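Local coordinates for protein D-xylonate dehydratase (Caulobacter crescentus, PDB 5OYN) that catalyses the magnesium- and [2Fe-2S]-dependent dehydration of D-xylonate to 2-dehydro-3-deoxy-D-arabinonate in D-xylose degradation, and also dehydrates D-gluconate, at residues N12-S20 and I254-V262; Q423-V433 and L523-N534. All blocks are in the same frame, centred on the assembly; numbering follows the deposited sequence.

How the contacts relate
Contact 1 and contact 2 lie on opposite sides of the chain's centre, their own centres about 57 Å apart and their nearest atoms about 39 Å apart. Contact 1 lays the N-terminal segment 12-20 against the last part of helix 241-259, which packs on the parallel sheet; contact 2 pairs two strands of the mixed sheet in the C-terminal half. Both are away from the active site, yet the chain between their segments supplies it: Cys69, Cys137 and Cys210 of the [2Fe-2S] cluster, with Glu101 and Asp138 of the magnesium site, fall between 20 and 254, whereas Glu472 falls between 433 and 523. No other subunit of the tetramer touches either contact.

Contact 1. Residues N12-S20 and I254-V262; sequences NRTPRRFRS and IVDLAYDDV
Arg13 lies across one face of the Tyr259 ring, on the last part of helix 241-259. From CB the arginine chain carries CG over the ring centre, 3.3 Å from the centroid and almost on the normal, a CH-pi contact. CD follows over the rim, 3.4 Å from Tyr259 CE1. A bend at chi3 (-61°) then turns the guanidinium steeply to the ring, bringing Tyr259 CD1 to its edge near NH1. At the tip NH2 forms a salt bridge with Asp256 OD1 at 3.0 Å, on the syn side of a carboxylate nearly parallel to the guanidinium but stepped from it, the bond leaving both planes by about 25°; NH1 and Asn12 ND2 add weak bonds to the same oxygen. On the opposite face Phe18 makes a T-shaped (edge-to-face) pair, its edge toward Tyr259, with CZ 3.7 Å from Tyr259 CE2. Arg16 approaches the backbone instead: the guanidinium presents its NE/NH2 side to Tyr259 O, both nitrogens donating to that one oxygen, at 3.1 and 3.0 Å. Asp261, with positive phi just after the helix, sets CB over the Arg16 guanidinium face; its OD1 pairs with Lys263, and OD2 makes only a long, purely ionic approach to Arg16 NH1. The N-terminal strip is thus held by a tyrosine packed on both faces, and Arg16, on a carbonyl near the helix's C-terminal end, probably offsets some of the partial negative charge there.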
loop_
_atom_site.group_PDB
_atom_site.type_symbol
_atom_site.label_atom_id
_atom_site.label_comp_id
_atom_site.label_asym_id
_atom_site.label_seq_id
_atom_site.Cartn_x
_atom_site.Cartn_y
_atom_site.Cartn_z
ATOM N N ASN A 12 -24.913 -22.170 -11.234
ATOM C CA ASN A 12 -23.643 -21.761 -11.834
ATOM C C ASN A 12 -22.479 -22.634 -11.352
ATOM O O ASN A 12 -21.692 -23.141 -12.169
ATOM C CB ASN A 12 -23.350 -20.281 -11.520
ATOM C CG ASN A 12 -22.355 -19.651 -12.498
ATOM O OD1 ASN A 12 -21.932 -20.284 -13.472
ATOM N ND2 ASN A 12 -21.978 -18.394 -12.239
ATOM N N ARG A 13 -22.388 -22.822 -10.028
ATOM C CA ARG A 13 -21.182 -23.339 -9.375
ATOM C C ARG A 13 -21.392 -24.778 -8.898
ATOM O O ARG A 13 -21.997 -25.020 -7.847
ATOM C CB ARG A 13 -20.766 -22.428 -8.219
ATOM C CG ARG A 13 -19.261 -22.193 -8.156
ATOM C CD ARG A 13 -18.861 -20.957 -7.346
ATOM N NE ARG A 13 -19.386 -19.699 -7.872
ATOM C CZ ARG A 13 -18.916 -19.068 -8.946
ATOM N NH1 ARG A 13 -17.911 -19.585 -9.639
ATOM N NH2 ARG A 13 -19.457 -17.916 -9.332
ATOM N N THR A 14 -20.859 -25.727 -9.667
ATOM C CA THR A 14 -20.849 -27.131 -9.283
ATOM C C THR A 14 -19.461 -27.495 -8.783
ATOM O O THR A 14 -18.478 -27.263 -9.504
ATOM C CB THR A 14 -21.234 -28.011 -10.469
ATOM O OG1 THR A 14 -22.598 -27.753 -10.841
ATOM C CG2 THR A 14 -21.062 -29.493 -10.122
ATOM N N PRO A 15 -19.324 -28.053 -7.578
ATOM C CA PRO A 15 -17.989 -28.216 -6.986
ATOM C C PRO A 15 -17.053 -29.022 -7.876
ATOM O O PRO A 15 -17.471 -29.761 -8.767
ATOM C CB PRO A 15 -18.267 -28.944 -5.663
ATOM C CG PRO A 15 -19.678 -28.606 -5.336
ATOM C CD PRO A 15 -20.397 -28.455 -6.652
ATOM N N ARG A 16 -15.760 -28.861 -7.619
ATOM C CA ARG A 16 -14.717 -29.489 -8.417
ATOM C C ARG A 16 -13.483 -29.663 -7.536
ATOM O O ARG A 16 -13.266 -28.900 -6.589
ATOM C CB ARG A 16 -14.419 -28.653 -9.675
ATOM C CG ARG A 16 -13.252 -29.145 -10.518
ATOM C CD ARG A 16 -12.927 -28.186 -11.693
ATOM N NE ARG A 16 -14.058 -27.955 -12.598
ATOM C CZ ARG A 16 -14.375 -28.753 -13.621
ATOM N NH1 ARG A 16 -13.643 -29.839 -13.863
ATOM N NH2 ARG A 16 -15.424 -28.475 -14.400
ATOM N N ARG A 17 -12.698 -30.694 -7.818
ATOM C CA ARG A 17 -11.437 -30.884 -7.107
ATOM C C ARG A 17 -10.366 -30.198 -7.943
ATOM O O ARG A 17 -9.901 -30.738 -8.955
ATOM C CB ARG A 17 -11.127 -32.359 -6.871
ATOM C CG ARG A 17 -9.631 -32.641 -6.640
ATOM C CD ARG A 17 -9.376 -33.901 -5.840
ATOM N NE ARG A 17 -9.599 -33.675 -4.418
ATOM C CZ ARG A 17 -8.695 -33.942 -3.480
ATOM N NH1 ARG A 17 -7.513 -34.445 -3.823
ATOM N NH2 ARG A 17 -8.970 -33.711 -2.200
ATOM N N PHE A 18 -9.999 -28.988 -7.529
ATOM C CA PHE A 18 -8.986 -28.222 -8.227
ATOM C C PHE A 18 -7.594 -28.774 -7.920
ATOM O O PHE A 18 -7.371 -29.423 -6.897
ATOM C CB PHE A 18 -9.094 -26.764 -7.822
ATOM C CG PHE A 18 -10.424 -26.142 -8.131
ATOM C CD1 PHE A 18 -10.720 -25.710 -9.413
ATOM C CD2 PHE A 18 -11.365 -25.954 -7.134
ATOM C CE1 PHE A 18 -11.937 -25.116 -9.699
ATOM C CE2 PHE A 18 -12.587 -25.361 -7.413
ATOM C CZ PHE A 18 -12.875 -24.948 -8.704
ATOM N N ARG A 19 -6.644 -28.518 -8.822
ATOM C CA ARG A 19 -5.288 -29.012 -8.582
ATOM C C ARG A 19 -4.709 -28.462 -7.286
ATOM O O ARG A 19 -3.814 -29.080 -6.694
ATOM C CB ARG A 19 -4.375 -28.653 -9.746
ATOM C CG ARG A 19 -4.743 -27.354 -10.371
ATOM C CD ARG A 19 -3.977 -27.140 -11.637
ATOM N NE ARG A 19 -2.635 -26.621 -11.401
ATOM C CZ ARG A 19 -1.532 -27.331 -11.577
ATOM N NH1 ARG A 19 -1.625 -28.600 -11.968
ATOM N NH2 ARG A 19 -0.343 -26.777 -11.363
ATOM N N SER A 20 -5.184 -27.293 -6.842
ATOM C CA SER A 20 -4.787 -26.790 -5.532
ATOM C C SER A 20 -4.995 -27.853 -4.463
ATOM O O SER A 20 -4.125 -28.061 -3.610
ATOM C CB SER A 20 -5.564 -25.515 -5.191
ATOM O OG SER A 20 -6.921 -25.580 -5.601
ATOM N N ILE A 254 -12.964 -14.674 -13.531
ATOM C CA ILE A 254 -11.933 -15.704 -13.612
ATOM C C ILE A 254 -12.292 -16.884 -12.730
ATOM O O ILE A 254 -11.859 -18.008 -12.996
ATOM C CB ILE A 254 -10.539 -15.137 -13.269
ATOM C CG1 ILE A 254 -9.422 -16.138 -13.610
ATOM C CG2 ILE A 254 -10.447 -14.753 -11.795
ATOM C CD1 ILE A 254 -9.571 -16.871 -14.920
ATOM N N VAL A 255 -13.088 -16.677 -11.681
ATOM C CA VAL A 255 -13.478 -17.837 -10.890
ATOM C C VAL A 255 -14.516 -18.657 -11.655
ATOM O O VAL A 255 -14.472 -19.897 -11.649
ATOM C CB VAL A 255 -13.961 -17.427 -9.480
ATOM C CG1 VAL A 255 -12.968 -16.498 -8.815
ATOM C CG2 VAL A 255 -15.310 -16.794 -9.527
ATOM N N ASP A 256 -15.434 -17.981 -12.363
ATOM C CA ASP A 256 -16.343 -18.664 -13.280
ATOM C C ASP A 256 -15.570 -19.549 -14.257
ATOM O O ASP A 256 -15.861 -20.740 -14.401
ATOM C CB ASP A 256 -17.171 -17.636 -14.050
ATOM C CG ASP A 256 -18.310 -17.061 -13.236
ATOM O OD1 ASP A 256 -18.782 -17.735 -12.290
ATOM O OD2 ASP A 256 -18.743 -15.931 -13.570
ATOM N N LEU A 257 -14.566 -18.980 -14.927
ATOM C CA LEU A 257 -13.745 -19.761 -15.841
ATOM C C LEU A 257 -13.055 -20.918 -15.136
ATOM O O LEU A 257 -12.730 -21.924 -15.772
ATOM C CB LEU A 257 -12.695 -18.874 -16.507
ATOM C CG LEU A 257 -13.095 -17.744 -17.445
ATOM C CD1 LEU A 257 -11.819 -17.171 -18.028
ATOM C CD2 LEU A 257 -14.002 -18.254 -18.550
ATOM N N ALA A 258 -12.791 -20.790 -13.839
ATOM C CA ALA A 258 -12.170 -21.901 -13.126
ATOM C C ALA A 258 -13.169 -23.023 -12.884
ATOM O O ALA A 258 -12.812 -24.201 -12.983
ATOM C CB ALA A 258 -11.576 -21.423 -11.801
ATOM N N TYR A 259 -14.422 -22.679 -12.587
ATOM C CA TYR A 259 -15.416 -23.707 -12.313
ATOM C C TYR A 259 -15.863 -24.396 -13.597
ATOM O O TYR A 259 -15.877 -25.631 -13.674
ATOM C CB TYR A 259 -16.602 -23.104 -11.560
ATOM C CG TYR A 259 -16.375 -23.079 -10.052
ATOM C CD1 TYR A 259 -15.902 -21.939 -9.418
ATOM C CD2 TYR A 259 -16.607 -24.204 -9.268
ATOM C CE1 TYR A 259 -15.690 -21.909 -8.050
ATOM C CE2 TYR A 259 -16.392 -24.179 -7.892
ATOM C CZ TYR A 259 -15.934 -23.027 -7.291
ATOM O OH TYR A 259 -15.713 -22.974 -5.929
ATOM N N ASP A 260 -16.198 -23.615 -14.628
ATOM C CA ASP A 260 -16.585 -24.179 -15.916
ATOM C C ASP A 260 -15.413 -24.761 -16.682
ATOM O O ASP A 260 -15.632 -25.347 -17.739
ATOM C CB ASP A 260 -17.273 -23.122 -16.777
ATOM C CG ASP A 260 -18.425 -22.465 -16.056
ATOM O OD1 ASP A 260 -18.868 -23.032 -15.027
ATOM O OD2 ASP A 260 -18.874 -21.383 -16.496
ATOM N N ASP A 261 -14.187 -24.594 -16.197
ATOM C CA ASP A 261 -13.023 -25.281 -16.751
ATOM C C ASP A 261 -12.704 -24.819 -18.181
ATOM O O ASP A 261 -12.280 -25.614 -19.021
ATOM C CB ASP A 261 -13.224 -26.797 -16.691
ATOM C CG ASP A 261 -11.922 -27.560 -16.590
ATOM O OD1 ASP A 261 -10.920 -26.982 -16.112
ATOM O OD2 ASP A 261 -11.903 -28.743 -16.999
ATOM N N VAL A 262 -12.871 -23.523 -18.457
ATOM C CA VAL A 262 -12.580 -22.955 -19.778
ATOM C C VAL A 262 -11.095 -22.598 -19.847
ATOM O O VAL A 262 -10.679 -21.532 -19.386
ATOM C CB VAL A 262 -13.447 -21.732 -20.071
ATOM C CG1 VAL A 262 -13.122 -21.179 -21.446
ATOM C CG2 VAL A 262 -14.914 -22.063 -19.934
#

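Contact 2. Residues Q423-V433 and L523-N534; sequences QEGVFEARAIV and LRTGDTIRIDLN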
loop_
_atom_site.group_PDB
_atom_site.type_symbol
_atom_site.label_atom_id
_atom_site.label_comp_id
_atom_site.label_asym_id
_atom_site.label_seq_id
_atom_site.Cartn_x
_atom_site.Cartn_y
_atom_site.Cartn_z
ATOM N N GLN A 423 4.000 1.636 -64.366
ATOM C CA GLN A 423 4.472 0.675 -63.374
ATOM C C GLN A 423 4.132 1.220 -61.963
ATOM O O GLN A 423 4.971 1.839 -61.299
ATOM C CB GLN A 423 6.004 0.443 -63.587
ATOM C CG GLN A 423 6.402 -0.955 -64.091
ATOM C CD GLN A 423 7.915 -1.220 -63.986
ATOM O OE1 GLN A 423 8.634 -0.509 -63.271
ATOM N NE2 GLN A 423 8.392 -2.262 -64.673
ATOM N N GLU A 424 2.903 0.975 -61.491
ATOM C CA GLU A 424 2.466 1.453 -60.179
ATOM C C GLU A 424 2.476 0.313 -59.177
ATOM O O GLU A 424 2.094 -0.817 -59.497
ATOM C CB GLU A 424 1.065 2.071 -60.221
ATOM C CG GLU A 424 0.892 3.177 -61.243
ATOM C CD GLU A 424 0.609 2.643 -62.650
ATOM O OE1 GLU A 424 1.480 1.941 -63.214
ATOM O OE2 GLU A 424 -0.478 2.934 -63.200
ATOM N N GLY A 425 2.881 0.624 -57.951
ATOM C CA GLY A 425 3.174 -0.408 -56.985
ATOM C C GLY A 425 4.530 -1.040 -57.168
ATOM O O GLY A 425 4.878 -1.970 -56.423
ATOM N N VAL A 426 5.303 -0.561 -58.135
ATOM C CA VAL A 426 6.603 -1.110 -58.483
ATOM C C VAL A 426 7.559 0.055 -58.615
ATOM O O VAL A 426 7.199 1.113 -59.147
ATOM C CB VAL A 426 6.548 -1.920 -59.793
ATOM C CG1 VAL A 426 6.058 -3.291 -59.545
ATOM C CG2 VAL A 426 5.570 -1.291 -60.672
ATOM N N PHE A 427 8.766 -0.134 -58.108
ATOM C CA PHE A 427 9.803 0.879 -58.166
ATOM C C PHE A 427 11.106 0.160 -57.887
ATOM O O PHE A 427 11.122 -0.938 -57.319
ATOM C CB PHE A 427 9.573 2.032 -57.162
ATOM C CG PHE A 427 9.790 1.649 -55.697
ATOM C CD1 PHE A 427 8.797 1.005 -54.970
ATOM C CD2 PHE A 427 10.982 1.952 -55.049
ATOM C CE1 PHE A 427 8.994 0.661 -53.642
ATOM C CE2 PHE A 427 11.184 1.599 -53.707
ATOM C CZ PHE A 427 10.189 0.954 -53.011
ATOM N N GLU A 428 12.190 0.785 -58.314
ATOM C CA GLU A 428 13.524 0.276 -58.060
ATOM C C GLU A 428 14.304 1.340 -57.313
ATOM O O GLU A 428 14.151 2.537 -57.588
ATOM C CB GLU A 428 14.221 -0.105 -59.374
ATOM C CG GLU A 428 13.425 -1.124 -60.197
ATOM C CD GLU A 428 14.155 -1.595 -61.450
ATOM O OE1 GLU A 428 14.679 -0.730 -62.194
ATOM O OE2 GLU A 428 14.197 -2.830 -61.683
ATOM N N ALA A 429 15.125 0.906 -56.354
ATOM C CA ALA A 429 15.922 1.831 -55.562
ATOM C C ALA A 429 17.317 1.261 -55.341
ATOM O O ALA A 429 17.578 0.072 -55.555
ATOM C CB ALA A 429 15.251 2.150 -54.223
ATOM N N ARG A 430 18.211 2.140 -54.896
ATOM C CA ARG A 430 19.617 1.821 -54.695
ATOM C C ARG A 430 19.870 1.569 -53.214
ATOM O O ARG A 430 19.625 2.448 -52.380
ATOM C CB ARG A 430 20.493 2.965 -55.202
ATOM C CG ARG A 430 21.973 2.752 -54.981
ATOM C CD ARG A 430 22.741 3.699 -55.841
ATOM N NE ARG A 430 22.778 5.038 -55.274
ATOM C CZ ARG A 430 23.686 5.419 -54.382
ATOM N NH1 ARG A 430 24.613 4.544 -53.970
ATOM N NH2 ARG A 430 23.667 6.664 -53.906
ATOM N N ALA A 431 20.384 0.387 -52.890
ATOM C CA ALA A 431 20.537 -0.000 -51.496
ATOM C C ALA A 431 21.651 0.795 -50.814
ATOM O O ALA A 431 22.744 0.953 -51.362
ATOM C CB ALA A 431 20.819 -1.498 -51.400
ATOM N N ILE A 432 21.363 1.301 -49.616
ATOM C CA ILE A 432 22.362 1.863 -48.705
ATOM C C ILE A 432 22.335 0.985 -47.461
ATOM O O ILE A 432 21.413 1.091 -46.642
ATOM C CB ILE A 432 22.080 3.326 -48.356
ATOM C CG1 ILE A 432 21.660 4.102 -49.611
ATOM C CG2 ILE A 432 23.290 3.949 -47.668
ATOM C CD1 ILE A 432 22.811 4.497 -50.516
ATOM N N VAL A 433 23.335 0.115 -47.315
ATOM C CA VAL A 433 23.325 -0.947 -46.314
ATOM C C VAL A 433 24.116 -0.519 -45.086
ATOM O O VAL A 433 25.207 0.061 -45.199
ATOM C CB VAL A 433 23.887 -2.252 -46.903
ATOM C CG1 VAL A 433 23.847 -3.381 -45.871
ATOM C CG2 VAL A 433 23.107 -2.625 -48.142
ATOM N N LEU A 523 23.959 -8.757 -49.629
ATOM C CA LEU A 523 23.640 -7.488 -50.272
ATOM C C LEU A 523 24.711 -6.446 -49.957
ATOM O O LEU A 523 25.342 -6.466 -48.897
ATOM C CB LEU A 523 22.262 -7.005 -49.832
ATOM C CG LEU A 523 21.770 -5.610 -50.212
ATOM C CD1 LEU A 523 20.992 -5.624 -51.521
ATOM C CD2 LEU A 523 20.879 -5.110 -49.105
ATOM N N ARG A 524 24.953 -5.556 -50.914
ATOM C CA ARG A 524 25.985 -4.544 -50.758
ATOM C C ARG A 524 25.455 -3.214 -51.260
ATOM O O ARG A 524 24.627 -3.165 -52.172
ATOM C CB ARG A 524 27.274 -4.916 -51.507
ATOM C CG ARG A 524 27.757 -6.339 -51.271
ATOM C CD ARG A 524 28.520 -6.467 -49.965
ATOM N NE ARG A 524 29.054 -7.812 -49.746
ATOM C CZ ARG A 524 28.548 -8.686 -48.878
ATOM N NH1 ARG A 524 27.484 -8.359 -48.148
ATOM N NH2 ARG A 524 29.099 -9.893 -48.738
ATOM N N THR A 525 25.932 -2.135 -50.639
ATOM C CA THR A 525 25.525 -0.791 -51.031
ATOM C C THR A 525 25.742 -0.594 -52.530
ATOM O O THR A 525 26.675 -1.143 -53.118
ATOM C CB THR A 525 26.310 0.241 -50.213
ATOM O OG1 THR A 525 26.091 -0.002 -48.816
ATOM C CG2 THR A 525 25.880 1.653 -50.532
ATOM N N GLY A 526 24.851 0.165 -53.162
ATOM C CA GLY A 526 24.917 0.388 -54.585
ATOM C C GLY A 526 24.134 -0.604 -55.421
ATOM O O GLY A 526 23.798 -0.291 -56.576
ATOM N N ASP A 527 23.831 -1.787 -54.879
ATOM C CA ASP A 527 22.945 -2.724 -55.556
ATOM C C ASP A 527 21.577 -2.085 -55.788
ATOM O O ASP A 527 21.226 -1.053 -55.209
ATOM C CB ASP A 527 22.778 -4.007 -54.747
ATOM C CG ASP A 527 24.075 -4.788 -54.604
ATOM O OD1 ASP A 527 24.078 -5.811 -53.874
ATOM O OD2 ASP A 527 25.093 -4.378 -55.215
ATOM N N THR A 528 20.796 -2.713 -56.656
ATOM C CA THR A 528 19.476 -2.217 -57.006
ATOM C C THR A 528 18.438 -3.214 -56.515
ATOM O O THR A 528 18.550 -4.417 -56.778
ATOM C CB THR A 528 19.366 -1.964 -58.515
ATOM O OG1 THR A 528 19.960 -0.693 -58.813
ATOM C CG2 THR A 528 17.909 -1.948 -58.988
ATOM N N ILE A 529 17.461 -2.708 -55.759
ATOM C CA ILE A 529 16.372 -3.509 -55.210
ATOM C C ILE A 529 15.091 -3.124 -55.936
ATOM O O ILE A 529 14.833 -1.938 -56.183
ATOM C CB ILE A 529 16.233 -3.307 -53.687
ATOM C CG1 ILE A 529 17.511 -3.769 -52.978
ATOM C CG2 ILE A 529 15.017 -4.055 -53.158
ATOM C CD1 ILE A 529 17.310 -4.266 -51.552
ATOM N N ARG A 530 14.298 -4.132 -56.293
ATOM C CA ARG A 530 13.076 -3.945 -57.064
ATOM C C ARG A 530 11.901 -4.432 -56.231
ATOM O O ARG A 530 11.814 -5.624 -55.904
ATOM C CB ARG A 530 13.148 -4.689 -58.400
ATOM C CG ARG A 530 11.797 -5.043 -59.009
ATOM C CD ARG A 530 11.878 -5.149 -60.520
ATOM N NE ARG A 530 10.576 -5.454 -61.110
ATOM C CZ ARG A 530 10.024 -4.777 -62.124
ATOM N NH1 ARG A 530 10.656 -3.736 -62.675
ATOM N NH2 ARG A 530 8.829 -5.140 -62.589
ATOM N N ILE A 531 11.005 -3.509 -55.887
ATOM C CA ILE A 531 9.855 -3.798 -55.038
ATOM C C ILE A 531 8.620 -3.834 -55.922
ATOM O O ILE A 531 8.357 -2.886 -56.676
ATOM C CB ILE A 531 9.690 -2.755 -53.908
ATOM C CG1 ILE A 531 10.998 -2.529 -53.135
ATOM C CG2 ILE A 531 8.583 -3.165 -52.935
ATOM C CD1 ILE A 531 11.409 -3.682 -52.240
ATOM N N ASP A 532 7.856 -4.916 -55.819
ATOM C CA ASP A 532 6.591 -5.058 -56.531
ATOM C C ASP A 532 5.531 -5.350 -55.481
ATOM O O ASP A 532 5.447 -6.476 -54.978
ATOM C CB ASP A 532 6.655 -6.165 -57.594
ATOM C CG ASP A 532 5.427 -6.179 -58.530
ATOM O OD1 ASP A 532 4.357 -5.645 -58.141
ATOM O OD2 ASP A 532 5.545 -6.703 -59.668
ATOM N N LEU A 533 4.719 -4.339 -55.160
ATOM C CA LEU A 533 3.663 -4.519 -54.168
ATOM C C LEU A 533 2.429 -5.183 -54.758
ATOM O O LEU A 533 1.611 -5.718 -53.996
ATOM C CB LEU A 533 3.274 -3.176 -53.526
ATOM C CG LEU A 533 4.406 -2.345 -52.898
ATOM C CD1 LEU A 533 3.893 -1.040 -52.349
ATOM C CD2 LEU A 533 5.161 -3.133 -51.823
ATOM N N ASN A 534 2.278 -5.154 -56.092
ATOM C CA ASN A 534 1.161 -5.857 -56.713
ATOM C C ASN A 534 1.335 -7.357 -56.596
ATOM O O ASN A 534 0.343 -8.088 -56.483
ATOM C CB ASN A 534 1.026 -5.472 -58.181
ATOM C CG ASN A 534 0.953 -3.979 -58.394
ATOM O OD1 ASN A 534 -0.103 -3.366 -58.213
ATOM N ND2 ASN A 534 2.072 -3.382 -58.809
#
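Asn534 ND2 donates to Glu424 O at 2.7 Å in an almost straight bond (172°), lying in the carbonyl plane on a lone pair; ND2 also reaches back to Asp532 OD1. This bond lies at one end of an antiparallel strand pair in the mixed sheet of the C-terminal half, where 426-435 runs between 528-532 and the parallel neighbour 455-460. Beside it Leu533 N bonds to Gly425 O. The ladder continues with Phe427 and Ile531, then Ala429 and Ile529, as hydrogen-bonded pairs, each with two reciprocal N-H to O bonds; Ile529 N to Ala429 O measures 2.8 Å. Val426, Glu428 and Arg430 oppose Asp532, Arg530 and Thr528 in the non-hydrogen-bonded pairs between them.

The two faces differ. On that of Phe427, Ala429, Ile529 and Ile531 the side chains are buried. Phe427 takes chi1 71°, which sets its ring alongside Ile531, with CE1 3.5 Å from Ile531 CB; Tyr417 meets the same ring. On the other face Glu428 OE2 lies at the edge of the Arg530 guanidinium, a long salt bridge of 3.8 Å to NH1.

Farther along, Arg524 to Asp527 form a type II turn, closed by Asp527 N to Arg524 O; across the contact Ala431 N bonds to Asp527 O, and Gly526 N to Ala431 O. Asp527 OD1 accepts Arg524 N within the turn and forms a salt bridge with Arg550. Val433 CG2 packs on Leu523 CD2 at 3.5 Å, and Val433 N donates to Thr525 OG1 at 3.1 Å.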